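Local structure of porin (Rhodobacter capsulatus, 2POR) at residues 258-263 / 282-287; 95-100 / 288-293; 132-137 / 146-151; 103-108 / 168-173. The protein forms trimeric outer-membrane channels through which small hydrophilic solutes, up to about 0.6 kDa, diffuse passively. All blocks are in the same frame, centred on the assembly; numbering follows the deposited sequence.

Interaction 1 of 4, residues 258-263 / 282-287; sequences DDVTYY and ADNDLP. With C8E ((hydroxyethyloxy)tri(ethyloxy)octane), chain E.
Thr-261 and Asp-285 meet where the pairing of a beta hairpin runs out, and an aspartate side chain prolongs it. Asp-285 N donates to Thr-261 O (2.9 Å) as a strand residue would, but the return bond, Thr-261 N to Asp-285 OD1 (3.0 Å), goes to the carboxylate. It is almost straight, 175° at the hydrogen, and reaches the oxygen from above the carboxylate plane. A chi1 of 66° places the carboxylate of Asp-285 between its own N and carbonyl carbon, folded back toward the partner strand. A water bridges the other oxygen, OD2, to Thr-261 OG1 and Asp-259 OD1, donating to both carboxylates, which should ease the meeting of two acidic groups.

Further in, Tyr-263 and Asp-283 form a hydrogen-bonded antiparallel pair. The tyrosine ring leans over its partner, one face above Asp-283 O and its OH 3.4 Å from Asp-283 CB. On the other side of the sheet, Val-260 CG2 rests 3.7 Å from Leu-286 CG, while the detergent sets its O9 over a face of the Tyr-262 ring and its C17 3.5 Å from Leu-286 CD1.

Behind this shell, Asn-284 shapes the exit from the strand: its OD1 accepts from Leu-286 N (2.9 Å) in an Asx turn and also bonds Ser-289 OG, while ND2 reaches Arg-97 O of the inward loop. These adjacent strands of the 16-stranded antiparallel porin barrel have axes 4.7 Å apart here; 258-272 pairs on its far side with strand 243-254, and 275-284 with strand 292-300.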
# COMPACT_ATOMS: atom_id res chain seq x y z
N ASP A 258 -25.99 -7.48 30.02
CA ASP A 258 -26.11 -6.08 30.38
C ASP A 258 -26.88 -5.33 29.26
O ASP A 258 -27.25 -5.94 28.26
CB ASP A 258 -24.71 -5.49 30.58
CG ASP A 258 -24.64 -4.30 31.56
OD1 ASP A 258 -25.68 -3.85 32.10
OD2 ASP A 258 -23.53 -3.81 31.80
N ASP A 259 -27.13 -4.04 29.47
CA ASP A 259 -27.75 -3.13 28.53
C ASP A 259 -26.91 -1.88 28.50
O ASP A 259 -26.13 -1.62 29.42
CB ASP A 259 -29.18 -2.76 28.93
CG ASP A 259 -29.38 -2.18 30.33
OD1 ASP A 259 -29.03 -1.04 30.58
OD2 ASP A 259 -29.88 -2.90 31.19
N VAL A 260 -26.99 -1.10 27.43
CA VAL A 260 -26.28 0.16 27.34
C VAL A 260 -27.14 1.04 26.41
O VAL A 260 -27.83 0.54 25.52
CB VAL A 260 -24.84 -0.11 26.78
CG1 VAL A 260 -24.85 -0.79 25.40
CG2 VAL A 260 -24.10 1.21 26.77
N THR A 261 -27.14 2.33 26.72
CA THR A 261 -27.72 3.36 25.89
C THR A 261 -26.53 4.25 25.52
O THR A 261 -25.75 4.68 26.37
CB THR A 261 -28.78 4.17 26.68
OG1 THR A 261 -29.85 3.25 26.95
CG2 THR A 261 -29.25 5.44 25.93
N TYR A 262 -26.38 4.50 24.22
CA TYR A 262 -25.26 5.27 23.70
C TYR A 262 -25.84 6.26 22.69
O TYR A 262 -26.88 6.01 22.06
CB TYR A 262 -24.23 4.31 23.07
CG TYR A 262 -24.68 3.17 22.15
CD1 TYR A 262 -25.43 2.07 22.57
CD2 TYR A 262 -24.26 3.20 20.83
CE1 TYR A 262 -25.74 1.03 21.70
CE2 TYR A 262 -24.56 2.15 19.95
CZ TYR A 262 -25.29 1.08 20.38
OH TYR A 262 -25.54 0.05 19.50
N TYR A 263 -25.24 7.42 22.62
CA TYR A 263 -25.82 8.48 21.83
C TYR A 263 -24.75 9.48 21.39
O TYR A 263 -23.62 9.48 21.88
CB TYR A 263 -26.93 9.14 22.70
CG TYR A 263 -26.35 9.82 23.91
CD1 TYR A 263 -25.89 11.12 23.73
CD2 TYR A 263 -26.19 9.13 25.10
CE1 TYR A 263 -25.23 11.77 24.72
CE2 TYR A 263 -25.53 9.78 26.11
CZ TYR A 263 -25.05 11.08 25.90
OH TYR A 263 -24.29 11.73 26.87
N ALA A 282 -20.11 12.44 21.93
CA ALA A 282 -20.73 11.12 21.98
C ALA A 282 -20.44 10.48 23.35
O ALA A 282 -19.41 10.76 24.01
CB ALA A 282 -20.17 10.19 20.91
N ASP A 283 -21.35 9.62 23.80
CA ASP A 283 -21.21 8.94 25.07
C ASP A 283 -22.12 7.75 25.21
O ASP A 283 -22.90 7.39 24.32
CB ASP A 283 -21.50 9.91 26.18
CG ASP A 283 -20.80 9.60 27.49
OD1 ASP A 283 -20.06 8.61 27.65
OD2 ASP A 283 -21.03 10.42 28.37
N ASN A 284 -21.98 7.05 26.34
CA ASN A 284 -22.95 6.03 26.64
C ASN A 284 -23.11 6.13 28.15
O ASN A 284 -22.39 6.86 28.83
CB ASN A 284 -22.47 4.62 26.24
CG ASN A 284 -21.19 4.19 26.89
OD1 ASN A 284 -20.96 4.34 28.10
ND2 ASN A 284 -20.26 3.65 26.13
N ASP A 285 -24.07 5.40 28.66
CA ASP A 285 -24.33 5.39 30.09
C ASP A 285 -23.58 4.34 30.92
O ASP A 285 -23.96 4.03 32.05
CB ASP A 285 -25.85 5.22 30.30
CG ASP A 285 -26.46 3.89 29.88
OD1 ASP A 285 -25.78 3.01 29.31
OD2 ASP A 285 -27.66 3.73 30.13
N LEU A 286 -22.55 3.67 30.42
CA LEU A 286 -21.86 2.71 31.26
C LEU A 286 -21.13 3.51 32.34
O LEU A 286 -20.93 4.73 32.20
CB LEU A 286 -20.89 1.92 30.43
CG LEU A 286 -21.61 0.98 29.52
CD1 LEU A 286 -20.56 0.34 28.70
CD2 LEU A 286 -22.46 -0.03 30.27
N PRO A 287 -20.80 2.84 33.48
CA PRO A 287 -20.15 3.45 34.65
C PRO A 287 -18.89 4.30 34.45
O PRO A 287 -18.81 5.44 34.92
CB PRO A 287 -19.94 2.25 35.56
CG PRO A 287 -20.00 1.03 34.66
CD PRO A 287 -21.17 1.45 33.80
C1 C8E E . -25.95 -8.08 17.32
C2 C8E E . -24.45 -7.94 17.31
C3 C8E E . -24.16 -6.65 18.01
C4 C8E E . -22.67 -6.52 17.89
C5 C8E E . -22.22 -5.06 17.86
C6 C8E E . -22.68 -4.22 19.04
C7 C8E E . -21.92 -2.89 19.17
C8 C8E E . -22.52 -2.21 20.37
O9 C8E E . -21.88 -1.13 21.01
C10 C8E E . -21.78 -1.33 22.42
C11 C8E E . -21.43 -0.07 23.12
O12 C8E E . -20.69 -0.11 24.33
C13 C8E E . -19.28 0.01 24.13
C14 C8E E . -18.39 -1.12 24.68
O15 C8E E . -18.51 -1.48 26.07
C16 C8E E . -17.29 -1.38 26.83
C17 C8E E . -17.19 -0.27 27.91
O18 C8E E . -16.28 -0.27 29.05
C19 C8E E . -16.80 -1.02 30.19
C20 C8E E . -17.03 -0.28 31.52
O21 C8E E . -17.35 1.09 31.26
O HOH W 1 -29.39 1.49 29.14

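Interaction 2 of 4, residues 95-100 / 288-293; sequences DDRGGN and NSDMVA. With CA (calcium ion), chain C; C8E ((hydroxyethyloxy)tri(ethyloxy)octane), chain E.
Asp-96 and Arg-97, the two middle residues of a type I beta turn closed by Gly-98 N to Asp-95 O (3.1 Å), approach the chain where it runs through Ser-289 and Asp-290 into strand 292-300. Arg-97 carries the contact. Its guanidinium grips a single backbone oxygen side-on: Arg-97 NE donates to Asp-290 O at 2.7 Å and Arg-97 NH2 to the same oxygen at 2.9 Å, both with the acceptor close to the guanidinium plane. The bend at chi2 (-65°) turns the chain so that Val-292 CG1 lies over one face, 3.5 Å from Arg-97 NH2. Asp-96 adds a lighter apolar touch, its CB 4.0 Å from Val-292 CG1. An alanine in place of Arg-97 is likely to leave Asp-290 O without two donors and Val-292 without the flat surface that packs on it.

The residues flanking the two middle positions, Asp-95 at the start of the turn and Asn-100 just after it, bind calcium. Asp-95 chelates the ion through both carboxylate oxygens and Asn-100 adds OD1 at 2.3 Å, with two waters, while Asp-93 and Asp-101 complete the protein's share. Asp-95 OD1 also accepts from Asn-100 N, which ties the two ligands together.

Since Asp-290 OD1 stays 4.2 Å from Arg-97 NH2, beyond a salt bridge, the attachment rests mainly on a charged donor meeting a neutral carbonyl, with the nearby negative charge probably helping at longer range to hold the loop to the barrel wall.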
# COMPACT_ATOMS: atom_id res chain seq x y z
N ASP A 95 -17.04 6.85 17.15
CA ASP A 95 -17.67 5.58 17.50
C ASP A 95 -17.14 4.97 18.79
O ASP A 95 -17.51 3.87 19.20
CB ASP A 95 -17.42 4.60 16.43
CG ASP A 95 -18.23 4.82 15.18
OD1 ASP A 95 -19.33 5.34 15.23
OD2 ASP A 95 -17.76 4.47 14.11
N ASP A 96 -16.28 5.70 19.46
CA ASP A 96 -15.56 5.25 20.64
C ASP A 96 -16.47 4.79 21.78
O ASP A 96 -16.07 3.91 22.54
CB ASP A 96 -14.67 6.41 21.11
CG ASP A 96 -13.75 6.98 20.04
OD1 ASP A 96 -14.16 7.79 19.19
OD2 ASP A 96 -12.59 6.57 20.08
N ARG A 97 -17.69 5.32 21.96
CA ARG A 97 -18.60 4.94 23.03
C ARG A 97 -19.76 4.11 22.55
O ARG A 97 -20.75 3.90 23.28
CB ARG A 97 -19.09 6.21 23.74
CG ARG A 97 -18.04 7.02 24.48
CD ARG A 97 -17.47 6.21 25.67
NE ARG A 97 -16.43 7.00 26.31
CZ ARG A 97 -15.11 6.82 26.09
NH1 ARG A 97 -14.67 5.87 25.27
NH2 ARG A 97 -14.20 7.68 26.58
N GLY A 98 -19.70 3.60 21.32
CA GLY A 98 -20.80 2.82 20.74
C GLY A 98 -21.01 3.14 19.24
O GLY A 98 -21.21 2.25 18.40
N GLY A 99 -21.04 4.45 19.00
CA GLY A 99 -21.11 4.98 17.65
C GLY A 99 -22.47 5.00 17.02
O GLY A 99 -23.48 4.55 17.55
N ASN A 100 -22.51 5.49 15.80
CA ASN A 100 -23.76 5.70 15.06
C ASN A 100 -24.16 4.49 14.28
O ASN A 100 -25.26 4.40 13.75
CB ASN A 100 -23.57 6.90 14.12
CG ASN A 100 -22.53 6.63 13.04
OD1 ASN A 100 -21.35 6.36 13.30
ND2 ASN A 100 -22.93 6.63 11.78
N ASN A 288 -17.86 3.74 33.80
CA ASN A 288 -16.59 4.46 33.57
C ASN A 288 -16.68 5.65 32.60
O ASN A 288 -16.18 6.74 32.93
CB ASN A 288 -15.50 3.41 33.06
CG ASN A 288 -14.51 3.79 31.93
OD1 ASN A 288 -13.66 4.68 32.02
ND2 ASN A 288 -14.55 3.09 30.79
N SER A 289 -17.32 5.41 31.44
CA SER A 289 -17.40 6.30 30.30
C SER A 289 -17.46 7.80 30.49
O SER A 289 -18.42 8.37 31.04
CB SER A 289 -18.60 5.85 29.47
OG SER A 289 -18.35 4.49 29.09
N ASP A 290 -16.36 8.42 30.04
CA ASP A 290 -16.32 9.88 29.96
C ASP A 290 -16.69 10.14 28.48
O ASP A 290 -16.42 9.31 27.61
CB ASP A 290 -14.95 10.51 30.15
CG ASP A 290 -13.96 9.74 31.01
OD1 ASP A 290 -13.24 8.86 30.48
OD2 ASP A 290 -13.92 10.07 32.20
N MET A 291 -17.28 11.30 28.22
CA MET A 291 -17.70 11.72 26.89
C MET A 291 -16.50 12.00 25.99
O MET A 291 -15.54 12.66 26.45
CB MET A 291 -18.49 12.98 27.07
CG MET A 291 -19.16 13.56 25.84
SD MET A 291 -19.75 15.20 26.31
CE MET A 291 -18.20 16.06 26.45
N VAL A 292 -16.59 11.46 24.75
CA VAL A 292 -15.61 11.78 23.70
C VAL A 292 -16.16 12.97 22.88
O VAL A 292 -17.37 13.27 22.88
CB VAL A 292 -15.34 10.55 22.76
CG1 VAL A 292 -14.66 9.51 23.61
CG2 VAL A 292 -16.57 9.98 22.10
N ALA A 293 -15.31 13.74 22.22
CA ALA A 293 -15.73 14.90 21.46
C ALA A 293 -14.69 15.17 20.38
O ALA A 293 -13.55 14.69 20.50
CB ALA A 293 -15.81 16.14 22.34
CA CA C . -19.45 5.25 12.61
C1 C8E E . -25.95 -8.08 17.32
C2 C8E E . -24.45 -7.94 17.31
C3 C8E E . -24.16 -6.65 18.01
C4 C8E E . -22.67 -6.52 17.89
C5 C8E E . -22.22 -5.06 17.86
C6 C8E E . -22.68 -4.22 19.04
C7 C8E E . -21.92 -2.89 19.17
C8 C8E E . -22.52 -2.21 20.37
O9 C8E E . -21.88 -1.13 21.01
C10 C8E E . -21.78 -1.33 22.42
C11 C8E E . -21.43 -0.07 23.12
O12 C8E E . -20.69 -0.11 24.33
C13 C8E E . -19.28 0.01 24.13
C14 C8E E . -18.39 -1.12 24.68
O15 C8E E . -18.51 -1.48 26.07
C16 C8E E . -17.29 -1.38 26.83
C17 C8E E . -17.19 -0.27 27.91
O18 C8E E . -16.28 -0.27 29.05
C19 C8E E . -16.80 -1.02 30.19
C20 C8E E . -17.03 -0.28 31.52
O21 C8E E . -17.35 1.09 31.26
O HOH W 2 -20.51 5.86 10.55
O HOH W 3 -18.59 3.66 11.28

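Interaction 3 of 4, residues 132-137 / 146-151; sequences ASMSDG and DAQEMA. With CA (calcium ion), chain D.
Gln-148 and Met-134 lie side by side and point the same way, so the glutamine chain runs alongside the methionine chain. Gln-148 reaches there extended to its flat amide, chi1 180°, and its CG passes 3.7 Å from Ser-135 OG. The carboxylate of Glu-149 leaves from the other side of the strand; its OE1 accepts from Gly-107 N of the inward loop. Asp-136 starts away from 146-151, and its carboxylate, the third flat group, holds a calcium ion with both oxygens (OD2 at 2.4 Å).

Between the segments, Ser-133 and Ala-151 make a hydrogen-bonded antiparallel pair, and Met-134 CB packs 3.9 Å from Met-150 CG in the next, non-hydrogen-bonded one. Ser-135 N then donates to Glu-149 O, but the reply comes to a side chain: Glu-149 N bonds Ser-135 OG at 2.9 Å, with 167° at the hydrogen. With chi1 at 57°, OG sits where a backbone acceptor might be expected. A water links Ser-135 OG, Gly-137 N and Ala-147 O, and Asp-146 N bonds Gly-137 O (2.8 Å). An alanine at Gln-148 would probably lose the CG packing against Ser-135 and open a gap beside Met-134.

Lys-138, Gly-140 and Asn-116 also bind this calcium, as does Asn-20 of the second subunit, so the site lies at a trimer interface; Phe-21 N of the second subunit donates to Asp-136 OD2. In the barrel, strand 128-134 is flanked by 118-125 and 148-158, and the latter pairs onward with 161-171.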
# COMPACT_ATOMS: atom_id res chain seq x y z
N ALA A 132 -29.62 -9.94 -0.70
CA ALA A 132 -29.35 -11.24 -0.11
C ALA A 132 -27.84 -11.37 -0.03
O ALA A 132 -27.13 -10.94 -0.94
CB ALA A 132 -29.91 -12.35 -1.00
N SER A 133 -27.27 -11.91 1.04
CA SER A 133 -25.82 -11.99 1.18
C SER A 133 -25.40 -13.31 1.84
O SER A 133 -26.23 -13.95 2.50
CB SER A 133 -25.37 -10.83 2.01
OG SER A 133 -26.19 -10.66 3.17
N MET A 134 -24.18 -13.79 1.67
CA MET A 134 -23.72 -14.99 2.36
C MET A 134 -22.21 -15.09 2.30
O MET A 134 -21.61 -14.44 1.43
CB MET A 134 -24.34 -16.22 1.70
CG MET A 134 -23.79 -16.46 0.30
SD MET A 134 -24.47 -17.93 -0.50
CE MET A 134 -23.80 -19.22 0.52
N SER A 135 -21.58 -15.83 3.21
CA SER A 135 -20.16 -16.09 3.12
C SER A 135 -20.10 -17.52 2.64
O SER A 135 -21.14 -18.18 2.54
CB SER A 135 -19.48 -15.92 4.49
OG SER A 135 -20.06 -16.75 5.50
N ASP A 136 -18.95 -18.07 2.31
CA ASP A 136 -18.94 -19.38 1.73
C ASP A 136 -18.76 -20.53 2.75
O ASP A 136 -18.72 -21.68 2.28
CB ASP A 136 -17.83 -19.43 0.69
CG ASP A 136 -16.39 -19.24 1.14
OD1 ASP A 136 -15.99 -19.42 2.29
OD2 ASP A 136 -15.55 -18.88 0.32
N GLY A 137 -18.57 -20.32 4.07
CA GLY A 137 -18.46 -21.42 5.04
C GLY A 137 -17.09 -22.05 5.18
O GLY A 137 -16.95 -22.98 5.98
N ASP A 146 -15.86 -22.99 8.57
CA ASP A 146 -15.89 -21.69 9.23
C ASP A 146 -17.33 -21.51 9.64
O ASP A 146 -18.21 -22.29 9.28
CB ASP A 146 -15.44 -20.57 8.22
CG ASP A 146 -14.95 -19.25 8.82
OD1 ASP A 146 -15.06 -19.07 10.03
OD2 ASP A 146 -14.45 -18.39 8.12
N ALA A 147 -17.60 -20.51 10.49
CA ALA A 147 -18.97 -20.06 10.72
C ALA A 147 -19.49 -19.56 9.36
O ALA A 147 -18.67 -19.14 8.52
CB ALA A 147 -19.00 -18.88 11.68
N GLN A 148 -20.77 -19.59 9.06
CA GLN A 148 -21.22 -19.12 7.77
C GLN A 148 -22.30 -18.11 8.00
O GLN A 148 -23.20 -18.41 8.78
CB GLN A 148 -21.72 -20.26 7.03
CG GLN A 148 -22.20 -19.77 5.68
CD GLN A 148 -22.52 -20.92 4.77
OE1 GLN A 148 -22.39 -20.80 3.56
NE2 GLN A 148 -22.86 -22.11 5.25
N GLU A 149 -22.26 -16.92 7.38
CA GLU A 149 -23.29 -15.93 7.63
C GLU A 149 -24.19 -15.85 6.41
O GLU A 149 -23.77 -16.28 5.33
CB GLU A 149 -22.70 -14.57 7.89
CG GLU A 149 -21.79 -14.07 6.76
CD GLU A 149 -21.07 -12.77 7.01
OE1 GLU A 149 -21.16 -12.22 8.11
OE2 GLU A 149 -20.39 -12.32 6.09
N MET A 150 -25.40 -15.35 6.63
CA MET A 150 -26.39 -15.18 5.56
C MET A 150 -27.40 -14.15 5.99
O MET A 150 -27.69 -14.04 7.18
CB MET A 150 -27.25 -16.38 5.27
CG MET A 150 -26.55 -17.54 4.67
SD MET A 150 -27.36 -19.04 5.27
CE MET A 150 -26.56 -20.13 4.13
N ALA A 151 -27.99 -13.40 5.07
CA ALA A 151 -29.03 -12.44 5.43
C ALA A 151 -29.87 -12.18 4.18
O ALA A 151 -29.44 -12.48 3.04
CB ALA A 151 -28.44 -11.13 5.88
CA CA D . -13.71 -19.10 1.82
O HOH W 4 -17.99 -18.43 6.05
O HOH W 5 -12.80 -17.77 0.12

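Interaction 4 of 4, residues 103-108 / 168-173; sequences PYLTGD and EKIDSP. With CA (calcium ion), chain B.
Leu-105 and Thr-106 meet Glu-168 where the long loop between strands 68-73 and 118-125, the constriction loop of the porin barrel, folds against the inside of the wall. Glu-168 projects from strand 161-171 with CG anti to its carbonyl carbon (chi1 -48°) and the chain extended beyond, which carries its carboxylate to two successive backbone nitrogens of the loop. Leu-105 N donates to Glu-168 OE2 (3.0 Å) and Thr-106 N to Glu-168 OE1 (3.0 Å), each from above the carboxylate plane. Two oxygens pinned by neighbouring N-H groups should fix the rotation of the carboxylate. Beside it, the edge of the Tyr-104 ring faces OE2; the hydroxyl of that tyrosine bonds Gly-84 O elsewhere in the loop.

The apolar part is shaped by torsions too. Leu-105 has CG anti to the backbone N (chi1 -176°), which brings CG within 3.9 Å of Ile-170 CD1 as the two chains pass at a slant. The Thr-106 methyl serves a different neighbour from its hydroxyl: CG2 lies 3.5 Å from Lys-169 O and 3.9 Å from Ile-170 CG1. Lys-169 itself turns from the loop and forms a salt bridge with Asp-171.

Glu-168 OE2 also lies near the carboxylate of Glu-185 on strand 181-192, a meeting of like charges that could raise the proton affinity of one of them. Farther along the loop, Asp-108 OD2 binds a calcium ion that Glu-80 and four waters share. OE1 of Glu-168 takes a second donor besides Thr-106 N: Thr-106 OG1, at 2.9 Å, comes in on the anti side, 16° out of the carboxylate plane.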
# COMPACT_ATOMS: atom_id res chain seq x y z
N PRO A 103 -26.26 -2.05 14.69
CA PRO A 103 -25.57 -3.30 15.04
C PRO A 103 -26.02 -4.47 14.21
O PRO A 103 -26.73 -5.36 14.69
CB PRO A 103 -25.85 -3.45 16.53
CG PRO A 103 -27.21 -2.82 16.72
CD PRO A 103 -27.15 -1.63 15.79
N TYR A 104 -25.62 -4.51 12.93
CA TYR A 104 -26.00 -5.64 12.11
C TYR A 104 -25.14 -6.83 12.52
O TYR A 104 -23.98 -6.68 12.89
CB TYR A 104 -25.79 -5.34 10.60
CG TYR A 104 -26.68 -4.17 10.16
CD1 TYR A 104 -28.02 -4.40 9.93
CD2 TYR A 104 -26.16 -2.90 9.97
CE1 TYR A 104 -28.82 -3.34 9.52
CE2 TYR A 104 -26.96 -1.85 9.55
CZ TYR A 104 -28.30 -2.10 9.34
OH TYR A 104 -29.16 -1.10 8.97
N LEU A 105 -25.76 -8.00 12.44
CA LEU A 105 -25.09 -9.23 12.79
C LEU A 105 -24.11 -9.71 11.73
O LEU A 105 -23.09 -10.29 12.08
CB LEU A 105 -26.18 -10.34 13.07
CG LEU A 105 -25.75 -11.77 13.55
CD1 LEU A 105 -25.14 -11.66 14.95
CD2 LEU A 105 -26.94 -12.71 13.57
N THR A 106 -24.34 -9.53 10.40
CA THR A 106 -23.47 -10.13 9.39
C THR A 106 -22.88 -9.07 8.44
O THR A 106 -23.27 -7.89 8.53
CB THR A 106 -24.26 -11.24 8.57
OG1 THR A 106 -25.19 -10.57 7.69
CG2 THR A 106 -24.97 -12.28 9.49
N GLY A 107 -21.96 -9.49 7.55
CA GLY A 107 -21.34 -8.66 6.52
C GLY A 107 -20.49 -7.63 7.19
O GLY A 107 -20.27 -7.66 8.41
N ASP A 108 -19.95 -6.75 6.37
CA ASP A 108 -19.14 -5.64 6.84
C ASP A 108 -18.04 -6.09 7.83
O ASP A 108 -17.94 -5.64 8.98
CB ASP A 108 -20.01 -4.60 7.53
CG ASP A 108 -19.34 -3.25 7.69
OD1 ASP A 108 -18.32 -2.98 7.06
OD2 ASP A 108 -19.86 -2.39 8.43
N GLU A 168 -31.09 -11.91 9.48
CA GLU A 168 -29.69 -12.29 9.43
C GLU A 168 -29.37 -13.49 10.32
O GLU A 168 -29.92 -13.61 11.43
CB GLU A 168 -28.86 -11.15 9.91
CG GLU A 168 -29.11 -9.74 9.36
CD GLU A 168 -28.01 -8.80 9.77
OE1 GLU A 168 -26.94 -8.84 9.18
OE2 GLU A 168 -28.19 -8.02 10.68
N LYS A 169 -28.47 -14.35 9.90
CA LYS A 169 -28.04 -15.44 10.76
C LYS A 169 -26.59 -15.88 10.56
O LYS A 169 -25.99 -15.67 9.50
CB LYS A 169 -28.96 -16.61 10.56
CG LYS A 169 -28.91 -17.14 9.18
CD LYS A 169 -29.67 -18.40 9.32
CE LYS A 169 -28.90 -19.40 8.49
NZ LYS A 169 -29.32 -20.75 8.86
N ILE A 170 -25.97 -16.42 11.64
CA ILE A 170 -24.62 -16.99 11.59
C ILE A 170 -24.73 -18.44 12.09
O ILE A 170 -25.25 -18.69 13.17
CB ILE A 170 -23.58 -16.20 12.47
CG1 ILE A 170 -23.47 -14.72 12.10
CG2 ILE A 170 -22.22 -16.91 12.30
CD1 ILE A 170 -22.51 -13.91 12.96
N ASP A 171 -24.37 -19.41 11.28
CA ASP A 171 -24.27 -20.80 11.64
C ASP A 171 -22.88 -21.13 12.08
O ASP A 171 -21.89 -20.94 11.36
CB ASP A 171 -24.56 -21.71 10.49
CG ASP A 171 -25.99 -21.56 10.00
OD1 ASP A 171 -26.86 -21.18 10.79
OD2 ASP A 171 -26.20 -21.82 8.82
N SER A 172 -22.84 -21.66 13.30
CA SER A 172 -21.62 -22.05 13.97
C SER A 172 -21.07 -23.32 13.37
O SER A 172 -21.86 -24.23 13.11
CB SER A 172 -21.88 -22.32 15.43
OG SER A 172 -20.62 -22.67 15.98
N PRO A 173 -19.77 -23.50 13.17
CA PRO A 173 -19.23 -24.78 12.77
C PRO A 173 -19.30 -25.74 13.95
O PRO A 173 -19.31 -26.93 13.69
CB PRO A 173 -17.83 -24.48 12.34
CG PRO A 173 -17.42 -23.40 13.29
CD PRO A 173 -18.71 -22.58 13.54
CA CA B . -21.69 -1.72 9.54
O HOH W 6 -21.21 0.55 9.43
O HOH W 7 -23.49 -0.85 10.65
O HOH W 8 -22.03 -3.74 10.84
O HOH W 9 -20.43 -1.24 11.50

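Overall arrangement
The four contacts fall into two pairs within one 16-stranded antiparallel barrel. Interactions 1 and 2 have centres 8 Å apart and meet through neighbouring strands 275-284 and 292-300; interactions 3 and 4, 7 Å apart, are joined by the pairing of strands 148-158 and 161-171. Between the pairs the centres lie 23 to 31 Å apart. Along the chain, interaction 3 is nested within 4, and both 4 and 1 lie within the span closed by 2. The loop between strands 68-73 and 118-125 supplies one segment each to interactions 2 and 4, so it is held to the wall at two well-separated places, consistent with a firmly set channel constriction.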